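Local structure of superantigen-like protein SSL10 (Staphylococcus aureus subsp. aureus, 6LWT) at residues D157-I162 / N171-S176; P105-S110 / Y122-K127; L54-D59 / Y87-V92. The protein probably binds the Fc region of human IgG, blocking its interaction with C1q and so classical complement activation, and also interferes with clotting by engaging prothrombin. All coordinates share one frame; numbering follows the deposited sequence.

Contact 1: residues D157-I162 / N171-S176; sequences DGRVKI and NLDLRS
A bend in the Arg159 side chain at CG (chi2 -69°) and another farther out in Arg175 (chi3 -62°) bring their guanidinium groups face to face, with planes 17° apart and centres 3.9 Å apart. Arg159 NH2 sits over the middle of the Arg175 group. The nearby carboxylates of Asp157 and Asp173 probably offset the like charges of the stack. Asp173 lies at the edge of the Arg175 guanidinium, gripped by two nitrogens: NE donates to the syn lone pair of OD1, and NH2 comes to OD2 tilted from the carboxylate plane. Asp173 OD1 also accepts the backbone N of Arg175 from above the carboxylate plane, closing an Asx turn, and lies over a face of the Arg159 guanidinium, 3.5 Å from Arg159 NH1, acting there through charge alone. Arg159 NH1 is spent instead on Asp157 OD1 (2.9 Å) and on Gly158 O, which receives Leu174 N on its opposite face. This four-residue salt-bridge network lies at the open end of the antiparallel hairpin formed by strands 159-164 and 169-173, the latter an outer strand of the beta-grasp sheet. Val160 and Leu172 form a hydrogen-bonded pair of the hairpin, Val160 N reaching Leu172 O at 2.9 Å and Leu172 N reaching Val160 O at 2.7 Å. Away from the charged face, Val160 CG2 meets Leu174 CD2 at 3.8 Å, and Ile162 CD1 touches Leu172 CD1, also at 3.8 Å. Helix 133-148 covers this apolar side, where Leu136 and Leu140 pack on Ile162, while Val160 leans on Ile195 and Val197 of strand 192-198.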
# COMPACT_ATOMS: atom_id res chain seq x y z
N ASP A 157 5.79 -15.92 6.91
CA ASP A 157 6.90 -15.44 7.74
C ASP A 157 7.97 -14.77 6.86
O ASP A 157 8.88 -15.41 6.34
CB ASP A 157 7.52 -16.57 8.59
CG ASP A 157 8.24 -16.04 9.83
OD1 ASP A 157 8.58 -14.83 9.89
OD2 ASP A 157 8.46 -16.85 10.77
N GLY A 158 7.84 -13.46 6.72
CA GLY A 158 8.82 -12.67 5.98
C GLY A 158 8.74 -11.22 6.37
O GLY A 158 7.82 -10.79 7.09
N ARG A 159 9.71 -10.45 5.89
CA ARG A 159 9.77 -9.02 6.15
C ARG A 159 10.10 -8.28 4.88
O ARG A 159 10.73 -8.83 3.97
CB ARG A 159 10.83 -8.69 7.20
CG ARG A 159 10.75 -9.49 8.49
CD ARG A 159 9.54 -9.18 9.38
NE ARG A 159 9.67 -9.98 10.60
CZ ARG A 159 9.28 -11.25 10.74
NH1 ARG A 159 8.66 -11.92 9.76
NH2 ARG A 159 9.50 -11.87 11.90
N VAL A 160 9.67 -7.02 4.82
CA VAL A 160 10.05 -6.16 3.72
C VAL A 160 10.56 -4.84 4.28
O VAL A 160 9.81 -4.18 4.96
CB VAL A 160 8.85 -5.84 2.81
CG1 VAL A 160 9.29 -4.88 1.71
CG2 VAL A 160 8.24 -7.11 2.23
N LYS A 161 11.80 -4.46 3.98
CA LYS A 161 12.37 -3.21 4.50
C LYS A 161 12.57 -2.23 3.35
O LYS A 161 13.39 -2.47 2.46
CB LYS A 161 13.69 -3.45 5.23
CG LYS A 161 14.34 -2.17 5.80
CD LYS A 161 15.73 -2.42 6.38
CE LYS A 161 16.34 -1.15 6.95
NZ LYS A 161 17.26 -1.41 8.10
N ILE A 162 11.83 -1.14 3.39
CA ILE A 162 11.94 -0.08 2.40
C ILE A 162 12.86 1.00 2.99
O ILE A 162 12.50 1.65 3.98
CB ILE A 162 10.55 0.50 2.07
CG1 ILE A 162 9.61 -0.60 1.52
CG2 ILE A 162 10.65 1.67 1.10
CD1 ILE A 162 8.14 -0.31 1.76
N ASN A 171 9.96 -0.99 8.03
CA ASN A 171 10.08 -2.43 8.03
C ASN A 171 8.67 -3.03 8.17
O ASN A 171 8.02 -2.83 9.20
CB ASN A 171 11.02 -2.90 9.13
CG ASN A 171 11.25 -4.38 9.09
OD1 ASN A 171 11.85 -4.89 8.15
ND2 ASN A 171 10.73 -5.11 10.09
N LEU A 172 8.22 -3.71 7.13
CA LEU A 172 6.89 -4.32 7.07
C LEU A 172 6.92 -5.79 7.44
O LEU A 172 7.80 -6.54 6.97
CB LEU A 172 6.31 -4.19 5.68
CG LEU A 172 6.27 -2.78 5.11
CD1 LEU A 172 5.91 -2.81 3.64
CD2 LEU A 172 5.27 -1.95 5.87
N ASP A 173 5.98 -6.20 8.28
CA ASP A 173 5.87 -7.58 8.70
C ASP A 173 4.84 -8.30 7.82
O ASP A 173 3.65 -8.00 7.87
CB ASP A 173 5.45 -7.63 10.17
CG ASP A 173 5.50 -9.03 10.77
OD1 ASP A 173 5.74 -10.04 10.05
OD2 ASP A 173 5.28 -9.10 12.00
N LEU A 174 5.30 -9.26 7.02
CA LEU A 174 4.41 -10.01 6.14
C LEU A 174 3.48 -10.98 6.90
O LEU A 174 2.51 -11.45 6.32
CB LEU A 174 5.17 -10.76 5.05
CG LEU A 174 6.01 -9.84 4.14
CD1 LEU A 174 6.86 -10.70 3.23
CD2 LEU A 174 5.11 -8.91 3.35
N ARG A 175 3.72 -11.21 8.19
CA ARG A 175 2.84 -12.05 8.99
C ARG A 175 1.50 -11.38 9.37
O ARG A 175 0.61 -12.06 9.85
CB ARG A 175 3.53 -12.51 10.26
CG ARG A 175 4.84 -13.25 10.04
CD ARG A 175 5.55 -13.51 11.37
NE ARG A 175 5.88 -12.24 12.03
CZ ARG A 175 6.39 -12.14 13.26
NH1 ARG A 175 6.68 -13.23 13.97
NH2 ARG A 175 6.63 -10.94 13.77
N SER A 176 1.37 -10.08 9.16
CA SER A 176 0.08 -9.43 9.35
C SER A 176 -0.21 -8.36 8.32
O SER A 176 0.66 -7.92 7.55
CB SER A 176 -0.01 -8.86 10.76
OG SER A 176 1.10 -8.05 11.03

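Contact 2: residues P105-S110 / Y122-K127; sequences PILNIS and YPYYIK
Leu107 and Tyr122 exchange two backbone hydrogen bonds, Leu107 N to Tyr122 O at 2.7 Å and Tyr122 N to Leu107 O at 2.8 Å. A third, from Tyr124 N to Pro105 O (2.9 Å), runs almost straight out from the carbonyl and carries the pairing beyond Pro123. Ile106 and Pro123 form the non-hydrogen-bonded pair between them, Ile106 CD1 resting 4.1 Å from Pro123 CG. These bonds join strands 106-110 and 120-123 as the first hairpin of the beta-grasp domain. The Tyr122 side chain takes the position between its backbone N and carbonyl carbon (chi1 53°), which sets one face of the ring over Leu107 O, 4.0 Å from the ring plane and offset toward the rim. Leu107 CD2 lies alongside Tyr122 CE1 at 3.9 Å, and Ile109 CG1 comes obliquely to Tyr122 CE2. Leu107 CB also packs against Tyr124 CB. The phenol OH of Tyr122 bonds to Tyr148 OH of helix 133-148, whose Leu140 and Lys139 also touch Tyr124. Backbone bonds thus fix the strand register, while the tyrosines present ring carbons to aliphatic side chains and the Tyr122 hydroxyl keeps a polar partner, Tyr148 OH, on the helix.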
# COMPACT_ATOMS: atom_id res chain seq x y z
N PRO A 105 13.99 2.01 -7.68
CA PRO A 105 14.80 1.38 -6.62
C PRO A 105 15.03 -0.09 -6.89
O PRO A 105 14.21 -0.74 -7.54
CB PRO A 105 13.92 1.52 -5.36
CG PRO A 105 12.54 1.69 -5.89
CD PRO A 105 12.70 2.48 -7.17
N ILE A 106 16.12 -0.61 -6.34
CA ILE A 106 16.40 -2.02 -6.46
C ILE A 106 15.67 -2.80 -5.38
O ILE A 106 15.85 -2.54 -4.19
CB ILE A 106 17.91 -2.31 -6.41
CG1 ILE A 106 18.65 -1.48 -7.48
CG2 ILE A 106 18.14 -3.80 -6.57
CD1 ILE A 106 18.20 -1.73 -8.91
N LEU A 107 14.89 -3.77 -5.83
CA LEU A 107 14.23 -4.74 -4.96
C LEU A 107 15.13 -5.96 -4.88
O LEU A 107 15.51 -6.52 -5.91
CB LEU A 107 12.88 -5.12 -5.57
CG LEU A 107 12.07 -6.26 -4.97
CD1 LEU A 107 11.87 -6.09 -3.50
CD2 LEU A 107 10.72 -6.34 -5.70
N ASN A 108 15.47 -6.39 -3.67
CA ASN A 108 16.26 -7.61 -3.53
C ASN A 108 15.54 -8.62 -2.65
O ASN A 108 14.99 -8.24 -1.61
CB ASN A 108 17.73 -7.34 -3.15
CG ASN A 108 17.94 -6.88 -1.71
OD1 ASN A 108 18.13 -5.69 -1.45
ND2 ASN A 108 17.98 -7.82 -0.78
N ILE A 109 15.57 -9.88 -3.09
CA ILE A 109 14.81 -10.95 -2.47
C ILE A 109 15.76 -12.03 -1.96
O ILE A 109 16.64 -12.52 -2.71
CB ILE A 109 13.85 -11.66 -3.48
CG1 ILE A 109 13.20 -10.69 -4.47
CG2 ILE A 109 12.80 -12.49 -2.72
CD1 ILE A 109 12.23 -9.72 -3.84
N SER A 110 15.54 -12.42 -0.70
CA SER A 110 16.19 -13.58 -0.12
C SER A 110 15.07 -14.57 0.23
O SER A 110 14.20 -14.25 1.05
CB SER A 110 16.95 -13.19 1.13
OG SER A 110 17.28 -14.37 1.85
N TYR A 122 16.75 -6.66 -8.42
CA TYR A 122 16.32 -6.14 -9.72
C TYR A 122 15.50 -4.86 -9.53
O TYR A 122 14.97 -4.62 -8.44
CB TYR A 122 15.54 -7.21 -10.50
CG TYR A 122 14.41 -7.82 -9.74
CD1 TYR A 122 13.11 -7.26 -9.78
CD2 TYR A 122 14.61 -8.95 -8.96
CE1 TYR A 122 12.06 -7.83 -9.06
CE2 TYR A 122 13.58 -9.52 -8.23
CZ TYR A 122 12.31 -8.96 -8.28
OH TYR A 122 11.32 -9.58 -7.53
N PRO A 123 15.41 -4.01 -10.58
CA PRO A 123 14.64 -2.79 -10.43
C PRO A 123 13.14 -3.02 -10.25
O PRO A 123 12.56 -3.92 -10.86
CB PRO A 123 14.92 -2.01 -11.74
CG PRO A 123 16.14 -2.61 -12.31
CD PRO A 123 16.16 -4.03 -11.85
N TYR A 124 12.56 -2.21 -9.38
CA TYR A 124 11.13 -2.22 -9.09
C TYR A 124 10.64 -0.83 -9.41
O TYR A 124 11.11 0.13 -8.81
CB TYR A 124 10.87 -2.54 -7.62
CG TYR A 124 9.41 -2.52 -7.31
CD1 TYR A 124 8.59 -3.60 -7.65
CD2 TYR A 124 8.81 -1.38 -6.75
CE1 TYR A 124 7.22 -3.57 -7.40
CE2 TYR A 124 7.45 -1.33 -6.51
CZ TYR A 124 6.66 -2.43 -6.83
OH TYR A 124 5.30 -2.37 -6.58
N TYR A 125 9.73 -0.71 -10.38
CA TYR A 125 9.38 0.58 -10.94
C TYR A 125 8.19 1.21 -10.24
O TYR A 125 7.22 0.53 -9.90
CB TYR A 125 9.12 0.45 -12.46
CG TYR A 125 10.34 -0.04 -13.20
CD1 TYR A 125 11.40 0.82 -13.47
CD2 TYR A 125 10.44 -1.37 -13.60
CE1 TYR A 125 12.54 0.36 -14.13
CE2 TYR A 125 11.57 -1.83 -14.26
CZ TYR A 125 12.61 -0.96 -14.52
OH TYR A 125 13.73 -1.43 -15.16
N ILE A 126 8.30 2.51 -9.98
CA ILE A 126 7.25 3.33 -9.41
C ILE A 126 7.07 4.56 -10.31
O ILE A 126 8.01 5.37 -10.45
CB ILE A 126 7.62 3.77 -7.99
CG1 ILE A 126 7.79 2.54 -7.09
CG2 ILE A 126 6.54 4.68 -7.43
CD1 ILE A 126 8.38 2.84 -5.75
N LYS A 127 5.88 4.71 -10.88
CA LYS A 127 5.60 5.76 -11.89
C LYS A 127 5.27 7.11 -11.24
O LYS A 127 5.62 8.16 -11.78
CB LYS A 127 4.44 5.39 -12.85
CG LYS A 127 4.24 3.92 -13.21
CD LYS A 127 5.38 3.31 -14.01
CE LYS A 127 5.40 1.80 -13.81
NZ LYS A 127 6.10 1.10 -14.92

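Contact 3: residues L54-D59 / Y87-V92; sequences LLPGND and YTVGGV
Leu54 pairs in parallel with Val89, and its N and O reach the two residues flanking that valine: Leu54 N donates to Thr88 O at 2.9 Å, and Leu54 O accepts from Gly90 N at 2.8 Å. Both bonds are close to straight, with angles at hydrogen of 167° and 169°. Beyond this bridge the chains diverge. Gly90 and Gly91 both have positive phi and turn strand 85-93 through a break, while Pro56 leads the other chain into a 3-10 turn at 57-59, where Asp59 N bonds to Pro56 O. The Leu54 and Val89 side chains lie next to each other and point the same way from the sheet. With CG of Leu54 opposite its own backbone N (chi1 176°), CD2 extends along Val89 and meets Val89 CG2 at 4.1 Å. Beyond this pair, Pro56 takes over the packing: its CD lies 3.9 Å from Gly90 CA, and its CG faces Val89 CG1 at 4.3 Å. The bridge is the parallel connection between strands 49-54 and 85-93 in the OB-fold domain, the one parallel pairing in a barrel sheet that is otherwise antiparallel. Strand 71-76 pairs with strand 85-93 as well, and Val76 N bonds the Thr88 hydroxyl. From the C-terminal half of the chain, Phe180 and Met183 pack on Val89, and Lys134 at the start of helix 133-148 bonds to Val89 O.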
# COMPACT_ATOMS: atom_id res chain seq x y z
N LEU A 54 -11.65 6.24 4.88
CA LEU A 54 -11.28 6.56 6.25
C LEU A 54 -9.91 7.22 6.25
O LEU A 54 -8.94 6.65 5.71
CB LEU A 54 -11.26 5.30 7.11
CG LEU A 54 -10.79 5.44 8.57
CD1 LEU A 54 -11.79 6.23 9.39
CD2 LEU A 54 -10.56 4.07 9.18
N LEU A 55 -9.83 8.40 6.85
CA LEU A 55 -8.58 9.11 7.04
C LEU A 55 -7.99 8.70 8.40
O LEU A 55 -8.55 9.05 9.43
CB LEU A 55 -8.81 10.62 6.97
CG LEU A 55 -9.44 11.17 5.69
CD1 LEU A 55 -9.77 12.65 5.84
CD2 LEU A 55 -8.53 10.97 4.48
N PRO A 56 -6.86 7.94 8.42
CA PRO A 56 -6.19 7.57 9.69
C PRO A 56 -5.83 8.78 10.56
O PRO A 56 -5.53 9.86 10.02
CB PRO A 56 -4.90 6.89 9.23
CG PRO A 56 -5.13 6.48 7.81
CD PRO A 56 -6.15 7.40 7.24
N GLY A 57 -5.87 8.61 11.88
CA GLY A 57 -5.66 9.71 12.83
C GLY A 57 -4.38 10.51 12.60
O GLY A 57 -4.36 11.73 12.78
N ASN A 58 -3.32 9.81 12.17
CA ASN A 58 -2.02 10.43 11.85
C ASN A 58 -2.03 11.48 10.74
O ASN A 58 -1.13 12.34 10.71
CB ASN A 58 -0.98 9.34 11.48
CG ASN A 58 -0.46 8.57 12.69
OD1 ASN A 58 -0.22 9.16 13.74
ND2 ASN A 58 -0.26 7.26 12.54
N ASP A 59 -3.03 11.43 9.85
CA ASP A 59 -3.07 12.29 8.66
C ASP A 59 -4.06 13.46 8.74
O ASP A 59 -4.26 14.16 7.73
CB ASP A 59 -3.38 11.43 7.44
CG ASP A 59 -2.59 10.14 7.44
OD1 ASP A 59 -1.35 10.21 7.30
OD2 ASP A 59 -3.21 9.08 7.64
N TYR A 87 -15.72 0.68 1.05
CA TYR A 87 -14.90 1.34 2.07
C TYR A 87 -13.42 1.05 1.84
O TYR A 87 -13.04 -0.10 1.59
CB TYR A 87 -15.27 0.90 3.48
CG TYR A 87 -16.67 1.30 3.86
CD1 TYR A 87 -17.77 0.55 3.42
CD2 TYR A 87 -16.91 2.43 4.62
CE1 TYR A 87 -19.06 0.92 3.73
CE2 TYR A 87 -18.21 2.81 4.95
CZ TYR A 87 -19.28 2.05 4.50
OH TYR A 87 -20.57 2.44 4.83
N THR A 88 -12.61 2.09 2.00
CA THR A 88 -11.15 1.97 1.87
C THR A 88 -10.52 2.82 2.98
O THR A 88 -11.20 3.68 3.58
CB THR A 88 -10.69 2.36 0.45
OG1 THR A 88 -9.28 2.14 0.27
CG2 THR A 88 -11.05 3.80 0.12
N VAL A 89 -9.24 2.59 3.26
CA VAL A 89 -8.55 3.31 4.34
C VAL A 89 -7.30 3.98 3.78
O VAL A 89 -6.48 3.34 3.15
CB VAL A 89 -8.15 2.36 5.48
CG1 VAL A 89 -7.41 3.10 6.59
CG2 VAL A 89 -9.37 1.62 6.08
N GLY A 90 -7.15 5.28 4.04
CA GLY A 90 -5.96 6.05 3.63
C GLY A 90 -5.79 6.10 2.14
O GLY A 90 -6.75 6.14 1.39
N GLY A 91 -4.54 6.08 1.70
CA GLY A 91 -4.25 5.97 0.27
C GLY A 91 -4.48 7.24 -0.52
O GLY A 91 -4.57 7.16 -1.72
N VAL A 92 -4.55 8.41 0.14
CA VAL A 92 -4.88 9.68 -0.52
C VAL A 92 -3.66 10.60 -0.55
O VAL A 92 -3.05 10.83 0.49
CB VAL A 92 -6.00 10.44 0.23
CG1 VAL A 92 -6.39 11.70 -0.52
CG2 VAL A 92 -7.23 9.54 0.41

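Overall arrangement
Contacts 1 and 2 belong to the beta-grasp domain and contact 3 to the OB-fold domain. The first two are the hairpins at the outer edges of one five-stranded sheet, their centres about 15 Å apart; strand 192-198 runs between their inner strands, and helix 133-148 packs against both. Each is partly buried, but contact 1 carries a charged network on its more exposed side, whereas contact 2 relies on tyrosines and aliphatic groups around its backbone bonds. Contact 3, centred about 26 Å from contact 2 across the middle of the chain, is smaller and buried, with parallel backbone pairing and apolar packing in place of salt bridges.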